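Local structure of methylated RNA-binding protein 1 (Saccharomyces cerevisiae S288c, 4RCM) at residues Ile108-Asn113 against Asn149-Gln154. The protein binds N6-methyladenosine-containing RNAs through its YTH domain and lowers the stability of PHO4 mRNA, thereby regulating phosphate metabolism after transcription. Sequence-based numbering, arbitrary orientation.
Sequences IVRDIN and NLFKTQ
Arg110 reaches from its strand to the last turn of helix 141-151 and grips backbone carbonyls near the C-terminal end of that helix. From CB the chain starts with CG between the backbone N and the carbonyl carbon (chi1 55°), then bends twice more. Arg110 CG passes 3.9 Å from Phe151 O, and Arg110 CD rests 3.5 Å from Phe151 CD1. Arg110 NE turns back to its own strand, donating to Asp111 O at 2.9 Å from above the carbonyl plane, which helps fix the rotation of the guanidinium. Arg110 NH1 donates twice, to Thr153 O (2.7 Å, in the carbonyl plane) and to Phe151 O (N-H...O angle 159°); both oxygens lie at the guanidinium edge. NH2 forms a salt bridge with Asp155, which follows residues 149-154. Ile112 CD1 covers one guanidinium face, nearer its border than its middle. Ile112 CG1 sits above the centre of the Phe151 ring, a CH-pi contact 3.5 Å from the centroid, while Ile112 CG2 meets Leu150 CD2. At the ring's edge lies Arg110 O, and Ile108 CG2 packs 4.0 Å from Phe151 CD1. Thus, in this YTH domain, the C-terminal end of helix 141-151 is pinned on the later part of strand 102-112, with Phe73 and Val76 of the adjacent antiparallel strand 72-79 also touching Phe151; the nearest atom of this contact is about 16 Å from the bound nucleic acid.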
ATOM      1  N   ILE A 108       6.034  -6.805  -0.028  1.00  9.69           N
ATOM      2  CA  ILE A 108       7.041  -6.412  -1.038  1.00  9.19           C
ATOM      3  C   ILE A 108       7.675  -5.053  -0.758  1.00  9.38           C
ATOM      4  O   ILE A 108       6.995  -4.082  -0.517  1.00  9.80           O
ATOM      5  CB  ILE A 108       6.450  -6.372  -2.476  1.00  8.92           C
ATOM      6  CG1 ILE A 108       5.987  -7.748  -2.915  1.00  8.97           C
ATOM      7  CG2 ILE A 108       7.485  -5.819  -3.509  1.00  9.76           C
ATOM      8  CD1 ILE A 108       4.972  -7.717  -4.049  1.00  9.29           C
ATOM      9  N   VAL A 109       9.015  -4.961  -0.869  1.00 10.05           N
ATOM     10  CA  VAL A 109       9.698  -3.710  -0.580  1.00  9.94           C
ATOM     11  C   VAL A 109      10.711  -3.522  -1.682  1.00 10.14           C
ATOM     12  O   VAL A 109      11.672  -4.274  -1.731  1.00  8.87           O
ATOM     13  CB  VAL A 109      10.433  -3.738   0.771  1.00 10.90           C
ATOM     14  CG1 VAL A 109      11.207  -2.441   0.998  1.00 11.39           C
ATOM     15  CG2 VAL A 109       9.450  -3.968   1.896  1.00 11.30           C
ATOM     16  N   ARG A 110      10.396  -2.612  -2.611  1.00 10.56           N
ATOM     17  CA  ARG A 110      11.233  -2.266  -3.735  1.00 13.50           C
ATOM     18  C   ARG A 110      10.525  -1.139  -4.470  1.00 16.05           C
ATOM     19  O   ARG A 110       9.325  -1.008  -4.407  1.00 16.00           O
ATOM     20  CB  ARG A 110      11.478  -3.430  -4.699  1.00 13.26           C
ATOM     21  CG  ARG A 110      10.229  -4.122  -5.274  1.00 16.32           C
ATOM     22  CD  ARG A 110       9.716  -3.614  -6.638  1.00 16.46           C
ATOM     23  NE  ARG A 110      10.770  -3.391  -7.647  1.00 15.93           N
ATOM     24  CZ  ARG A 110      11.142  -4.235  -8.612  1.00 16.95           C
ATOM     25  NH1 ARG A 110      10.616  -5.459  -8.742  1.00 16.72           N
ATOM     26  NH2 ARG A 110      12.099  -3.866  -9.429  1.00 17.59           N
ATOM     27  N   ASP A 111      11.280  -0.322  -5.154  1.00 16.94           N
ATOM     28  CA  ASP A 111      10.685   0.785  -5.935  1.00 21.86           C
ATOM     29  C   ASP A 111      10.271   0.321  -7.335  1.00 20.12           C
ATOM     30  O   ASP A 111      10.915  -0.495  -7.946  1.00 23.62           O
ATOM     31  CB  ASP A 111      11.684   1.945  -6.058  1.00 23.40           C
ATOM     32  CG  ASP A 111      11.876   2.713  -4.746  1.00 30.35           C
ATOM     33  OD1 ASP A 111      11.147   2.505  -3.721  1.00 27.47           O
ATOM     34  OD2 ASP A 111      12.793   3.563  -4.735  1.00 43.32           O
ATOM     35  N   ILE A 112       9.182   0.853  -7.822  1.00 21.08           N
ATOM     36  CA  ILE A 112       8.864   0.750  -9.232  1.00 20.27           C
ATOM     37  C   ILE A 112       8.949   2.185  -9.803  1.00 23.91           C
ATOM     38  O   ILE A 112       8.373   3.103  -9.230  1.00 21.35           O
ATOM     39  CB  ILE A 112       7.468   0.145  -9.416  1.00 17.66           C
ATOM     40  CG1 ILE A 112       7.461  -1.359  -9.061  1.00 17.06           C
ATOM     41  CG2 ILE A 112       6.926   0.430 -10.812  1.00 18.84           C
ATOM     42  CD1 ILE A 112       8.417  -2.284  -9.804  1.00 16.72           C
ATOM     43  N   ASN A 113       9.660   2.390 -10.915  1.00 27.13           N
ATOM     44  CA  ASN A 113       9.720   3.737 -11.513  1.00 30.80           C
ATOM     45  C   ASN A 113       8.332   4.229 -11.982  1.00 26.92           C
ATOM     46  O   ASN A 113       7.593   3.465 -12.563  1.00 20.91           O
ATOM     47  CB  ASN A 113      10.698   3.754 -12.681  1.00 36.94           C
ATOM     48  CG  ASN A 113      12.093   3.292 -12.280  1.00 40.08           C
ATOM     49  OD1 ASN A 113      12.586   3.603 -11.186  1.00 37.56           O
ATOM     50  ND2 ASN A 113      12.737   2.541 -13.164  1.00 45.66           N
ATOM     51  N   ASN A 149       2.323  -8.040 -10.186  1.00 11.45           N
ATOM     52  CA  ASN A 149       3.222  -8.860 -11.004  1.00 11.42           C
ATOM     53  C   ASN A 149       4.441  -8.099 -11.473  1.00 12.45           C
ATOM     54  O   ASN A 149       5.553  -8.678 -11.606  1.00 10.09           O
ATOM     55  CB  ASN A 149       2.493  -9.497 -12.199  1.00 12.31           C
ATOM     56  CG  ASN A 149       1.595 -10.660 -11.795  1.00 11.01           C
ATOM     57  OD1 ASN A 149       1.871 -11.394 -10.814  1.00 11.30           O
ATOM     58  ND2 ASN A 149       0.494 -10.815 -12.509  1.00 10.45           N
ATOM     59  N   LEU A 150       4.265  -6.798 -11.697  1.00 12.61           N
ATOM     60  CA  LEU A 150       5.412  -5.930 -11.998  1.00 14.57           C
ATOM     61  C   LEU A 150       6.291  -5.799 -10.751  1.00 14.08           C
ATOM     62  O   LEU A 150       7.512  -5.862 -10.832  1.00 13.43           O
ATOM     63  CB  LEU A 150       4.920  -4.573 -12.526  1.00 16.17           C
ATOM     64  CG  LEU A 150       5.896  -3.513 -12.979  1.00 17.76           C
ATOM     65  CD1 LEU A 150       6.604  -3.897 -14.287  1.00 17.83           C
ATOM     66  CD2 LEU A 150       5.188  -2.156 -13.140  1.00 17.36           C
ATOM     67  N   PHE A 151       5.669  -5.661  -9.586  1.00 14.00           N
ATOM     68  CA  PHE A 151       6.430  -5.535  -8.336  1.00 14.54           C
ATOM     69  C   PHE A 151       7.259  -6.815  -8.044  1.00 15.14           C
ATOM     70  O   PHE A 151       8.341  -6.720  -7.436  1.00 14.59           O
ATOM     71  CB  PHE A 151       5.515  -5.196  -7.127  1.00 14.30           C
ATOM     72  CG  PHE A 151       5.342  -3.707  -6.859  1.00 13.74           C
ATOM     73  CD1 PHE A 151       6.276  -2.999  -6.058  1.00 13.68           C
ATOM     74  CD2 PHE A 151       4.249  -3.011  -7.344  1.00 13.92           C
ATOM     75  CE1 PHE A 151       6.130  -1.629  -5.786  1.00 12.95           C
ATOM     76  CE2 PHE A 151       4.098  -1.634  -7.099  1.00 14.12           C
ATOM     77  CZ  PHE A 151       5.034  -0.943  -6.301  1.00 13.88           C
ATOM     78  N   LYS A 152       6.726  -7.984  -8.440  1.00 16.19           N
ATOM     79  CA  LYS A 152       7.370  -9.300  -8.227  1.00 17.46           C
ATOM     80  C   LYS A 152       8.522  -9.557  -9.198  1.00 19.44           C
ATOM     81  O   LYS A 152       9.183 -10.589  -9.121  1.00 17.85           O
ATOM     82  CB  LYS A 152       6.334 -10.469  -8.360  1.00 17.34           C
ATOM     83  CG  LYS A 152       5.492 -10.720  -7.129  1.00 18.03           C
ATOM     84  CD  LYS A 152       4.192 -11.461  -7.429  1.00 20.23           C
ATOM     85  CE  LYS A 152       4.060 -12.831  -6.800  1.00 20.49           C
ATOM     86  NZ  LYS A 152       2.856 -13.603  -7.248  1.00 19.84           N
ATOM     87  N   THR A 153       8.739  -8.685 -10.171  1.00 23.90           N
ATOM     88  CA  THR A 153       9.772  -8.976 -11.156  1.00 23.92           C
ATOM     89  C   THR A 153      11.165  -8.768 -10.552  1.00 25.12           C
ATOM     90  O   THR A 153      11.460  -7.706 -10.005  1.00 21.83           O
ATOM     91  CB  THR A 153       9.636  -8.118 -12.399  1.00 24.89           C
ATOM     92  OG1 THR A 153       8.329  -8.298 -12.948  1.00 26.92           O
ATOM     93  CG2 THR A 153      10.707  -8.520 -13.464  1.00 25.33           C
ATOM     94  N   GLN A 154      12.022  -9.774 -10.692  1.00 22.92           N
ATOM     95  CA  GLN A 154      13.365  -9.734 -10.130  1.00 24.20           C
ATOM     96  C   GLN A 154      14.272  -8.965 -11.097  1.00 26.93           C
ATOM     97  O   GLN A 154      15.134  -9.555 -11.710  1.00 25.09           O
ATOM     98  CB  GLN A 154      13.890 -11.165  -9.898  1.00 25.59           C
ATOM     99  CG  GLN A 154      14.396 -11.884 -11.146  1.00 29.74           C
TER